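Local coordinates for protein polyketide synthase (Synechococcus sp., PDB 4GOX) that probably transfers a sulfuryl group from PAPS to a polyketide intermediate, acting as the sulfotransferase domain of an olefin synthase, at residues R34-M43 and G260-I270; L50-L58 and L76-L87. All blocks are in the same frame, centred on the assembly; numbering follows the deposited sequence.

Interaction 1 closes the pocket of the bound nucleotide A3P between the phosphate loop, the start of helix 37-45 and the late loop 260-270. Interaction 2 lies inside the chain loop that this contact closes and fastens the next strand, 50-51, with its exit loop to helix 79-88. Their centres are about 16 Å apart, yet the two meet directly: R41 O is 2.8 Å from S52 OG in a probable hydrogen bond, and G260 CA packs 3.6 Å from E55 OE1. K128 bridges them as well, bonded to both T38 OG1 and E55 OE1. The E55 side chain lies about 6 Å from A3P, so interaction 2 borders the 5'-phosphate end of the pocket.

Interaction 1: R34-M43 and G260-I270; sequences RSGSTLLRVM and GDPNFLQHKTI. With A3P (adenosine-3'-5'-diphosphate), chain B.
R34 reaches across to D261 and, with it, encloses the ribose and phosphates of A3P. From CB the chain bends at chi2 (-42°) and again at chi3 (-69°), which curls it round the nucleotide: CD passes 3.7 Å from A3P O5P, NE bonds to S164 OG, and the guanidinium lies flat with A3P C5' 3.6 Å above its centre. NH1 donates to D261 OD1 at 3.0 Å in a salt bridge and more weakly to O1P of the 3'-phosphate; NH2 ends 2.9 Å from O5P of the 5'-phosphate. Guanidinium and carboxylate planes stand 79° apart; NH1 meets OD1 from above the carboxylate, N263 N from its opposite face, closing an Asx turn. With an alanine here in place of R34, the D261 carboxylate would probably lose its charge partner and both phosphates would see less positive charge. T38 OG1 is held from several sides: it donates to A3P O6P at 2.8 Å, accepts from D261 N at 2.9 Å, and also bonds K128 NZ. Beyond the phosphates the contact turns apolar. T38 CG2 sits over one face of the F264 ring, L39 CD1 lies at its edge, and V42 CG1 touches F264 CZ at 3.7 Å. L39 CD1 also lies against one face of the adenine; on the other side the H267 ring, tilted to the base, comes up to N7. T269 O accepts a hydrogen bond from A3P N6, and M43 CE meets I270 CG1 at 3.6 Å. Backbone N-H groups of S35, S37 and T38, just before and at the start of helix 37-45, point to the 5'-phosphate oxygens, the arrangement of the 5'-phosphosulfate-binding loop, the P-loop counterpart of sulfotransferases.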
loop_
_atom_site.group_PDB
_atom_site.type_symbol
_atom_site.label_atom_id
_atom_site.label_comp_id
_atom_site.label_asym_id
_atom_site.label_seq_id
_atom_site.Cartn_x
_atom_site.Cartn_y
_atom_site.Cartn_z
ATOM N N ARG A 34 -0.200 -1.827 -9.596
ATOM C CA ARG A 34 -0.161 -3.090 -10.374
ATOM C C ARG A 34 0.950 -4.057 -9.958
ATOM O O ARG A 34 1.474 -4.802 -10.788
ATOM C CB ARG A 34 -0.123 -2.796 -11.899
ATOM C CG ARG A 34 -1.145 -1.745 -12.413
ATOM C CD ARG A 34 -2.547 -1.875 -11.811
ATOM N NE ARG A 34 -3.254 -3.080 -12.245
ATOM C CZ ARG A 34 -4.319 -3.591 -11.634
ATOM N NH1 ARG A 34 -4.915 -4.669 -12.123
ATOM N NH2 ARG A 34 -4.779 -3.043 -10.513
ATOM N N SER A 35 1.286 -4.051 -8.661
ATOM C CA SER A 35 2.403 -4.804 -8.091
ATOM C C SER A 35 2.027 -5.903 -7.102
ATOM O O SER A 35 2.916 -6.475 -6.471
ATOM C CB SER A 35 3.399 -3.835 -7.451
ATOM O OG SER A 35 3.933 -2.947 -8.419
ATOM N N GLY A 36 0.733 -6.225 -7.004
ATOM C CA GLY A 36 0.244 -7.239 -6.077
ATOM C C GLY A 36 -0.034 -6.677 -4.702
ATOM O O GLY A 36 -0.145 -7.431 -3.730
ATOM N N SER A 37 -0.189 -5.342 -4.613
ATOM C CA SER A 37 -0.415 -4.698 -3.317
ATOM C C SER A 37 -1.789 -5.050 -2.714
ATOM O O SER A 37 -1.858 -5.257 -1.502
ATOM C CB SER A 37 -0.193 -3.191 -3.401
ATOM O OG SER A 37 -1.103 -2.598 -4.314
ATOM N N THR A 38 -2.837 -5.197 -3.544
ATOM C CA THR A 38 -4.189 -5.598 -3.031
ATOM C C THR A 38 -4.124 -7.031 -2.503
ATOM O O THR A 38 -4.624 -7.284 -1.420
ATOM C CB THR A 38 -5.304 -5.398 -4.097
ATOM O OG1 THR A 38 -5.187 -4.056 -4.578
ATOM C CG2 THR A 38 -6.729 -5.611 -3.537
ATOM N N LEU A 39 -3.451 -7.945 -3.244
ATOM C CA LEU A 39 -3.242 -9.340 -2.835
ATOM C C LEU A 39 -2.487 -9.368 -1.500
ATOM O O LEU A 39 -2.945 -10.018 -0.566
ATOM C CB LEU A 39 -2.460 -10.138 -3.901
ATOM C CG LEU A 39 -2.055 -11.578 -3.512
ATOM C CD1 LEU A 39 -3.229 -12.507 -3.531
ATOM C CD2 LEU A 39 -0.937 -12.083 -4.393
ATOM N N LEU A 40 -1.366 -8.647 -1.399
ATOM C CA LEU A 40 -0.629 -8.643 -0.135
ATOM C C LEU A 40 -1.483 -8.088 1.039
ATOM O O LEU A 40 -1.475 -8.674 2.114
ATOM C CB LEU A 40 0.680 -7.848 -0.240
ATOM C CG LEU A 40 1.527 -7.865 1.056
ATOM C CD1 LEU A 40 1.767 -9.331 1.537
ATOM C CD2 LEU A 40 2.857 -7.145 0.847
ATOM N N ARG A 41 -2.168 -6.955 0.842
ATOM C CA ARG A 41 -2.960 -6.409 1.929
ATOM C C ARG A 41 -4.142 -7.282 2.302
ATOM O O ARG A 41 -4.483 -7.323 3.476
ATOM C CB ARG A 41 -3.292 -4.913 1.766
ATOM C CG ARG A 41 -4.556 -4.590 1.025
ATOM C CD ARG A 41 -5.763 -4.489 1.944
ATOM N NE ARG A 41 -6.947 -4.422 1.106
ATOM C CZ ARG A 41 -8.167 -4.784 1.468
ATOM N NH1 ARG A 41 -9.164 -4.712 0.605
ATOM N NH2 ARG A 41 -8.397 -5.225 2.695
ATOM N N VAL A 42 -4.733 -8.004 1.325
ATOM C CA VAL A 42 -5.844 -8.919 1.586
ATOM C C VAL A 42 -5.322 -10.178 2.311
ATOM O O VAL A 42 -6.017 -10.704 3.185
ATOM C CB VAL A 42 -6.705 -9.238 0.334
ATOM C CG1 VAL A 42 -7.687 -10.380 0.607
ATOM C CG2 VAL A 42 -7.470 -7.996 -0.126
ATOM N N MET A 43 -4.093 -10.627 1.975
ATOM C CA MET A 43 -3.451 -11.761 2.649
ATOM C C MET A 43 -3.273 -11.340 4.125
ATOM O O MET A 43 -3.726 -12.060 5.009
ATOM C CB MET A 43 -2.074 -12.075 2.033
ATOM C CG MET A 43 -2.098 -12.852 0.723
ATOM S SD MET A 43 -0.472 -12.646 -0.081
ATOM C CE MET A 43 -0.407 -13.987 -1.043
ATOM N N GLY A 260 -8.410 -0.307 -4.714
ATOM C CA GLY A 260 -7.490 -1.417 -4.910
ATOM C C GLY A 260 -7.603 -1.973 -6.316
ATOM O O GLY A 260 -8.058 -1.274 -7.226
ATOM N N ASP A 261 -7.208 -3.240 -6.502
ATOM C CA ASP A 261 -7.226 -3.905 -7.799
ATOM C C ASP A 261 -8.657 -4.249 -8.207
ATOM O O ASP A 261 -9.322 -5.008 -7.493
ATOM C CB ASP A 261 -6.314 -5.146 -7.768
ATOM C CG ASP A 261 -6.355 -6.066 -8.976
ATOM O OD1 ASP A 261 -6.817 -5.623 -10.055
ATOM O OD2 ASP A 261 -5.862 -7.199 -8.865
ATOM N N PRO A 262 -9.162 -3.713 -9.347
ATOM C CA PRO A 262 -10.561 -4.024 -9.743
ATOM C C PRO A 262 -10.788 -5.481 -10.170
ATOM O O PRO A 262 -11.898 -5.988 -10.045
ATOM C CB PRO A 262 -10.844 -3.033 -10.872
ATOM C CG PRO A 262 -9.508 -2.706 -11.437
ATOM C CD PRO A 262 -8.521 -2.780 -10.302
ATOM N N ASN A 263 -9.719 -6.163 -10.629
ATOM C CA ASN A 263 -9.770 -7.559 -11.074
ATOM C C ASN A 263 -9.461 -8.556 -9.934
ATOM O O ASN A 263 -9.354 -9.747 -10.210
ATOM C CB ASN A 263 -8.757 -7.775 -12.228
ATOM C CG ASN A 263 -8.787 -6.758 -13.352
ATOM O OD1 ASN A 263 -9.842 -6.256 -13.760
ATOM N ND2 ASN A 263 -7.614 -6.476 -13.914
ATOM N N PHE A 264 -9.276 -8.085 -8.677
ATOM C CA PHE A 264 -8.888 -8.954 -7.563
ATOM C C PHE A 264 -9.732 -10.199 -7.345
ATOM O O PHE A 264 -9.170 -11.281 -7.167
ATOM C CB PHE A 264 -8.647 -8.183 -6.251
ATOM C CG PHE A 264 -8.153 -9.066 -5.114
ATOM C CD1 PHE A 264 -6.837 -9.512 -5.078
ATOM C CD2 PHE A 264 -9.001 -9.428 -4.076
ATOM C CE1 PHE A 264 -6.394 -10.341 -4.046
ATOM C CE2 PHE A 264 -8.539 -10.221 -3.020
ATOM C CZ PHE A 264 -7.248 -10.690 -3.024
ATOM N N LEU A 265 -11.067 -10.056 -7.390
ATOM C CA LEU A 265 -11.996 -11.160 -7.199
ATOM C C LEU A 265 -12.155 -12.057 -8.439
ATOM O O LEU A 265 -12.896 -13.035 -8.389
ATOM C CB LEU A 265 -13.354 -10.689 -6.619
ATOM C CG LEU A 265 -13.275 -9.758 -5.374
ATOM C CD1 LEU A 265 -14.617 -9.112 -5.087
ATOM C CD2 LEU A 265 -12.785 -10.502 -4.134
ATOM N N GLN A 266 -11.399 -11.777 -9.521
ATOM C CA GLN A 266 -11.420 -12.628 -10.714
ATOM C C GLN A 266 -10.504 -13.864 -10.545
ATOM O O GLN A 266 -10.476 -14.730 -11.421
ATOM C CB GLN A 266 -11.091 -11.826 -11.998
ATOM C CG GLN A 266 -12.269 -11.000 -12.543
ATOM C CD GLN A 266 -13.361 -11.848 -13.183
ATOM O OE1 GLN A 266 -14.212 -12.443 -12.507
ATOM N NE2 GLN A 266 -13.381 -11.901 -14.510
ATOM N N HIS A 267 -9.795 -13.968 -9.402
ATOM C CA HIS A 267 -8.903 -15.095 -9.119
ATOM C C HIS A 267 -9.453 -15.985 -8.034
ATOM O O HIS A 267 -10.224 -15.537 -7.189
ATOM C CB HIS A 267 -7.493 -14.627 -8.745
ATOM C CG HIS A 267 -7.004 -13.513 -9.597
ATOM N ND1 HIS A 267 -6.467 -13.746 -10.845
ATOM C CD2 HIS A 267 -7.025 -12.182 -9.365
ATOM C CE1 HIS A 267 -6.163 -12.556 -11.329
ATOM N NE2 HIS A 267 -6.474 -11.585 -10.470
ATOM N N LYS A 268 -9.023 -17.244 -8.043
ATOM C CA LYS A 268 -9.454 -18.269 -7.095
ATOM C C LYS A 268 -8.372 -18.532 -6.056
ATOM O O LYS A 268 -8.688 -18.914 -4.927
ATOM C CB LYS A 268 -9.794 -19.567 -7.841
ATOM C CG LYS A 268 -10.902 -19.416 -8.874
ATOM C CD LYS A 268 -11.432 -20.767 -9.320
ATOM C CE LYS A 268 -12.278 -20.653 -10.560
ATOM N NZ LYS A 268 -12.911 -21.951 -10.916
ATOM N N THR A 269 -7.099 -18.349 -6.440
ATOM C CA THR A 269 -5.969 -18.603 -5.553
ATOM C C THR A 269 -4.834 -17.588 -5.728
ATOM O O THR A 269 -4.911 -16.714 -6.604
ATOM C CB THR A 269 -5.454 -20.039 -5.791
ATOM O OG1 THR A 269 -4.435 -20.330 -4.824
ATOM C CG2 THR A 269 -4.910 -20.244 -7.214
ATOM N N ILE A 270 -3.760 -17.748 -4.912
ATOM C CA ILE A 270 -2.505 -17.010 -5.028
ATOM C C ILE A 270 -1.933 -17.657 -6.289
ATOM O O ILE A 270 -1.503 -18.823 -6.255
ATOM C CB ILE A 270 -1.588 -17.206 -3.784
ATOM C CG1 ILE A 270 -2.290 -16.722 -2.484
ATOM C CG2 ILE A 270 -0.217 -16.513 -3.998
ATOM C CD1 ILE A 270 -1.806 -17.383 -1.219
HETATM P P1 A3P B . -3.408 -7.737 -13.365
HETATM O O1P A3P B . -3.371 -6.569 -14.320
HETATM O O2P A3P B . -4.821 -8.058 -12.925
HETATM O O3P A3P B . -2.539 -8.906 -13.740
HETATM P P2 A3P B . -2.203 -3.926 -7.302
HETATM O O4P A3P B . -0.966 -3.395 -6.636
HETATM O O5P A3P B . -2.885 -3.015 -8.276
HETATM O O6P A3P B . -3.132 -4.614 -6.329
HETATM O "O5'" A3P B . -1.704 -5.136 -8.229
HETATM C "C5'" A3P B . -2.573 -5.715 -9.217
HETATM C "C4'" A3P B . -1.957 -7.018 -9.716
HETATM O "O4'" A3P B . -1.790 -7.966 -8.669
HETATM C "C3'" A3P B . -2.796 -7.762 -10.736
HETATM O "O3'" A3P B . -2.661 -7.190 -12.032
HETATM C "C2'" A3P B . -2.275 -9.180 -10.636
HETATM O "O2'" A3P B . -1.201 -9.429 -11.547
HETATM C "C1'" A3P B . -1.751 -9.288 -9.214
HETATM N N9 A3P B . -2.683 -10.175 -8.480
HETATM C C8 A3P B . -3.944 -9.841 -8.085
HETATM N N7 A3P B . -4.552 -10.887 -7.480
HETATM C C5 A3P B . -3.674 -11.906 -7.492
HETATM C C6 A3P B . -3.697 -13.313 -7.048
HETATM N N6 A3P B . -4.796 -13.780 -6.429
HETATM N N1 A3P B . -2.586 -14.068 -7.239
HETATM C C2 A3P B . -1.470 -13.574 -7.835
HETATM N N3 A3P B . -1.393 -12.308 -8.304
HETATM C C4 A3P B . -2.440 -11.443 -8.157
#

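Interaction 2: L50-L58 and L76-L87; sequences LYSPPELHL and LGEGLQRALMDL
Y51, on an outermost strand of the parallel sheet in this P-loop-like sulfotransferase fold, packs with the loop that follows it onto helix 79-88. With CG anti to the backbone N (chi1 -172°), the tyrosine ring extends to the helix, where L87 CD2 sits over one face 3.7 Å from the centroid in a CH-pi contact. D86 runs alongside the ring edge, its carboxylate nearly coplanar with it. Y51 OH lies 3.2 Å from D86 OD2 and equally close to A83 O. Further along, P53 CB and L56 CD2 both meet A83 CB, and L56 CD2 also lies against L80. P54 CG rests on R82 CG at 3.9 Å, while R82 turns off to a salt bridge of NE with D250. Backbones meet closely around G79: its CA makes a CA-H...O contact of 3.4 Å with E55 O, and a CB here would clash with both P54 O and E55 O, so only glycine fits. The E55 carboxylate is paired with K128, and its OE2 also touches L76 CD1. L76 lies across H57, CD2 over one face of the imidazole at 3.8 Å from its centroid, 20° off the ring normal and nearest to NE2.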
loop_
_atom_site.group_PDB
_atom_site.type_symbol
_atom_site.label_atom_id
_atom_site.label_comp_id
_atom_site.label_asym_id
_atom_site.label_seq_id
_atom_site.Cartn_x
_atom_site.Cartn_y
_atom_site.Cartn_z
ATOM N N LEU A 50 -3.375 -8.163 13.039
ATOM C CA LEU A 50 -3.155 -7.056 12.103
ATOM C C LEU A 50 -4.490 -6.524 11.650
ATOM O O LEU A 50 -5.484 -7.252 11.640
ATOM C CB LEU A 50 -2.353 -7.516 10.842
ATOM C CG LEU A 50 -1.063 -8.322 11.029
ATOM C CD1 LEU A 50 -0.510 -8.774 9.691
ATOM C CD2 LEU A 50 0.007 -7.510 11.724
ATOM N N TYR A 51 -4.519 -5.256 11.285
ATOM C CA TYR A 51 -5.703 -4.651 10.712
ATOM C C TYR A 51 -5.255 -4.046 9.374
ATOM O O TYR A 51 -4.515 -3.057 9.355
ATOM C CB TYR A 51 -6.357 -3.620 11.650
ATOM C CG TYR A 51 -7.677 -3.181 11.073
ATOM C CD1 TYR A 51 -8.715 -4.092 10.895
ATOM C CD2 TYR A 51 -7.862 -1.882 10.616
ATOM C CE1 TYR A 51 -9.905 -3.719 10.283
ATOM C CE2 TYR A 51 -9.054 -1.496 10.007
ATOM C CZ TYR A 51 -10.081 -2.417 9.862
ATOM O OH TYR A 51 -11.274 -2.079 9.275
ATOM N N SER A 52 -5.682 -4.679 8.261
ATOM C CA SER A 52 -5.290 -4.343 6.896
ATOM C C SER A 52 -6.502 -3.955 6.039
ATOM O O SER A 52 -6.975 -4.759 5.225
ATOM C CB SER A 52 -4.534 -5.522 6.294
ATOM O OG SER A 52 -3.791 -5.139 5.151
ATOM N N PRO A 53 -7.029 -2.725 6.186
ATOM C CA PRO A 53 -8.233 -2.365 5.425
ATOM C C PRO A 53 -7.963 -1.964 3.981
ATOM O O PRO A 53 -6.800 -1.790 3.628
ATOM C CB PRO A 53 -8.781 -1.163 6.225
ATOM C CG PRO A 53 -7.560 -0.510 6.775
ATOM C CD PRO A 53 -6.616 -1.627 7.098
ATOM N N PRO A 54 -9.013 -1.705 3.152
ATOM C CA PRO A 54 -8.761 -1.134 1.814
ATOM C C PRO A 54 -8.200 0.295 1.959
ATOM O O PRO A 54 -8.322 0.889 3.029
ATOM C CB PRO A 54 -10.146 -1.119 1.162
ATOM C CG PRO A 54 -11.114 -1.194 2.268
ATOM C CD PRO A 54 -10.464 -1.854 3.420
ATOM N N GLU A 55 -7.538 0.813 0.914
ATOM C CA GLU A 55 -6.853 2.118 0.877
ATOM C C GLU A 55 -7.493 3.259 1.669
ATOM O O GLU A 55 -8.533 3.789 1.262
ATOM C CB GLU A 55 -6.605 2.564 -0.571
ATOM C CG GLU A 55 -5.372 1.917 -1.170
ATOM C CD GLU A 55 -5.411 1.697 -2.665
ATOM O OE1 GLU A 55 -5.140 0.553 -3.092
ATOM O OE2 GLU A 55 -5.602 2.683 -3.413
ATOM N N LEU A 56 -6.859 3.616 2.809
ATOM C CA LEU A 56 -7.248 4.751 3.660
ATOM C C LEU A 56 -6.985 6.087 2.969
ATOM O O LEU A 56 -7.769 7.030 3.125
ATOM C CB LEU A 56 -6.488 4.676 5.002
ATOM C CG LEU A 56 -6.763 3.414 5.852
ATOM C CD1 LEU A 56 -5.726 3.267 6.950
ATOM C CD2 LEU A 56 -8.177 3.468 6.494
ATOM N N HIS A 57 -5.865 6.182 2.192
ATOM C CA HIS A 57 -5.463 7.399 1.470
ATOM C C HIS A 57 -5.439 8.637 2.379
ATOM O O HIS A 57 -6.154 9.606 2.136
ATOM C CB HIS A 57 -6.280 7.620 0.161
ATOM C CG HIS A 57 -5.508 8.413 -0.864
ATOM N ND1 HIS A 57 -4.266 7.982 -1.332
ATOM C CD2 HIS A 57 -5.775 9.626 -1.409
ATOM C CE1 HIS A 57 -3.856 8.914 -2.178
ATOM N NE2 HIS A 57 -4.729 9.924 -2.254
ATOM N N LEU A 58 -4.665 8.557 3.475
ATOM C CA LEU A 58 -4.550 9.620 4.494
ATOM C C LEU A 58 -3.221 10.407 4.431
ATOM O O LEU A 58 -3.225 11.628 4.536
ATOM C CB LEU A 58 -4.657 8.979 5.886
ATOM C CG LEU A 58 -6.043 8.418 6.291
ATOM C CD1 LEU A 58 -5.929 7.543 7.554
ATOM C CD2 LEU A 58 -7.032 9.569 6.509
ATOM N N LEU A 76 -11.723 7.254 -4.359
ATOM C CA LEU A 76 -10.435 7.000 -3.714
ATOM C C LEU A 76 -10.507 7.530 -2.281
ATOM O O LEU A 76 -10.907 8.669 -2.073
ATOM C CB LEU A 76 -9.282 7.668 -4.520
ATOM C CG LEU A 76 -7.856 7.709 -3.893
ATOM C CD1 LEU A 76 -7.276 6.296 -3.618
ATOM C CD2 LEU A 76 -6.899 8.495 -4.778
ATOM N N GLY A 77 -10.185 6.682 -1.313
ATOM C CA GLY A 77 -10.258 7.036 0.102
ATOM C C GLY A 77 -11.480 6.478 0.826
ATOM O O GLY A 77 -11.537 6.516 2.060
ATOM N N GLU A 78 -12.458 5.925 0.066
ATOM C CA GLU A 78 -13.669 5.265 0.590
ATOM C C GLU A 78 -13.311 4.103 1.531
ATOM O O GLU A 78 -14.158 3.671 2.320
ATOM C CB GLU A 78 -14.558 4.749 -0.549
ATOM C CG GLU A 78 -15.678 5.703 -0.921
ATOM C CD GLU A 78 -16.365 5.458 -2.253
ATOM O OE1 GLU A 78 -16.290 4.322 -2.778
ATOM O OE2 GLU A 78 -16.990 6.413 -2.768
ATOM N N GLY A 79 -12.067 3.630 1.449
ATOM C CA GLY A 79 -11.542 2.590 2.319
ATOM C C GLY A 79 -11.537 3.016 3.775
ATOM O O GLY A 79 -11.575 2.163 4.672
ATOM N N LEU A 80 -11.468 4.358 4.022
ATOM C CA LEU A 80 -11.550 4.902 5.377
ATOM C C LEU A 80 -12.979 4.642 5.919
ATOM O O LEU A 80 -13.109 4.215 7.066
ATOM C CB LEU A 80 -11.221 6.406 5.432
ATOM C CG LEU A 80 -11.427 7.087 6.801
ATOM C CD1 LEU A 80 -10.431 6.577 7.847
ATOM C CD2 LEU A 80 -11.378 8.609 6.676
ATOM N N GLN A 81 -14.024 4.860 5.082
ATOM C CA GLN A 81 -15.418 4.598 5.473
ATOM C C GLN A 81 -15.557 3.106 5.818
ATOM O O GLN A 81 -15.986 2.778 6.929
ATOM C CB GLN A 81 -16.418 5.022 4.365
ATOM C CG GLN A 81 -16.692 6.524 4.302
ATOM C CD GLN A 81 -15.682 7.304 3.456
ATOM O OE1 GLN A 81 -14.477 7.002 3.418
ATOM N NE2 GLN A 81 -16.149 8.347 2.759
ATOM N N ARG A 82 -15.067 2.218 4.907
ATOM C CA ARG A 82 -15.093 0.764 5.057
ATOM C C ARG A 82 -14.401 0.341 6.357
ATOM O O ARG A 82 -14.969 -0.445 7.121
ATOM C CB ARG A 82 -14.500 0.080 3.814
ATOM C CG ARG A 82 -14.761 -1.430 3.715
ATOM C CD ARG A 82 -16.228 -1.754 3.456
ATOM N NE ARG A 82 -16.566 -3.142 3.776
ATOM C CZ ARG A 82 -16.966 -3.567 4.971
ATOM N NH1 ARG A 82 -17.059 -2.720 5.989
ATOM N NH2 ARG A 82 -17.270 -4.844 5.159
ATOM N N ALA A 83 -13.221 0.926 6.647
ATOM C CA ALA A 83 -12.477 0.670 7.892
ATOM C C ALA A 83 -13.335 0.963 9.140
ATOM O O ALA A 83 -13.411 0.126 10.040
ATOM C CB ALA A 83 -11.211 1.521 7.938
ATOM N N LEU A 84 -13.955 2.154 9.182
ATOM C CA LEU A 84 -14.798 2.643 10.280
ATOM C C LEU A 84 -16.038 1.755 10.494
ATOM O O LEU A 84 -16.367 1.414 11.636
ATOM C CB LEU A 84 -15.247 4.070 9.967
ATOM C CG LEU A 84 -14.192 5.169 9.982
ATOM C CD1 LEU A 84 -14.789 6.449 9.426
ATOM C CD2 LEU A 84 -13.632 5.372 11.401
ATOM N N MET A 85 -16.716 1.391 9.379
ATOM C CA MET A 85 -17.848 0.488 9.353
ATOM C C MET A 85 -17.416 -0.809 10.063
ATOM O O MET A 85 -17.999 -1.142 11.090
ATOM C CB MET A 85 -18.233 0.176 7.902
ATOM C CG MET A 85 -19.056 1.232 7.240
ATOM S SD MET A 85 -19.485 0.759 5.548
ATOM C CE MET A 85 -20.113 -0.892 5.782
ATOM N N ASP A 86 -16.337 -1.482 9.569
ATOM C CA ASP A 86 -15.795 -2.715 10.138
ATOM C C ASP A 86 -15.334 -2.575 11.597
ATOM O O ASP A 86 -15.758 -3.380 12.431
ATOM C CB ASP A 86 -14.663 -3.284 9.264
ATOM C CG ASP A 86 -14.096 -4.588 9.792
ATOM O OD1 ASP A 86 -14.806 -5.618 9.722
ATOM O OD2 ASP A 86 -12.982 -4.564 10.350
ATOM N N LEU A 87 -14.485 -1.568 11.913
ATOM C CA LEU A 87 -13.984 -1.391 13.282
ATOM C C LEU A 87 -15.066 -1.050 14.315
ATOM O O LEU A 87 -14.924 -1.409 15.493
ATOM C CB LEU A 87 -12.875 -0.326 13.356
ATOM C CG LEU A 87 -11.519 -0.651 12.700
ATOM C CD1 LEU A 87 -10.714 0.617 12.506
ATOM C CD2 LEU A 87 -10.721 -1.683 13.518
#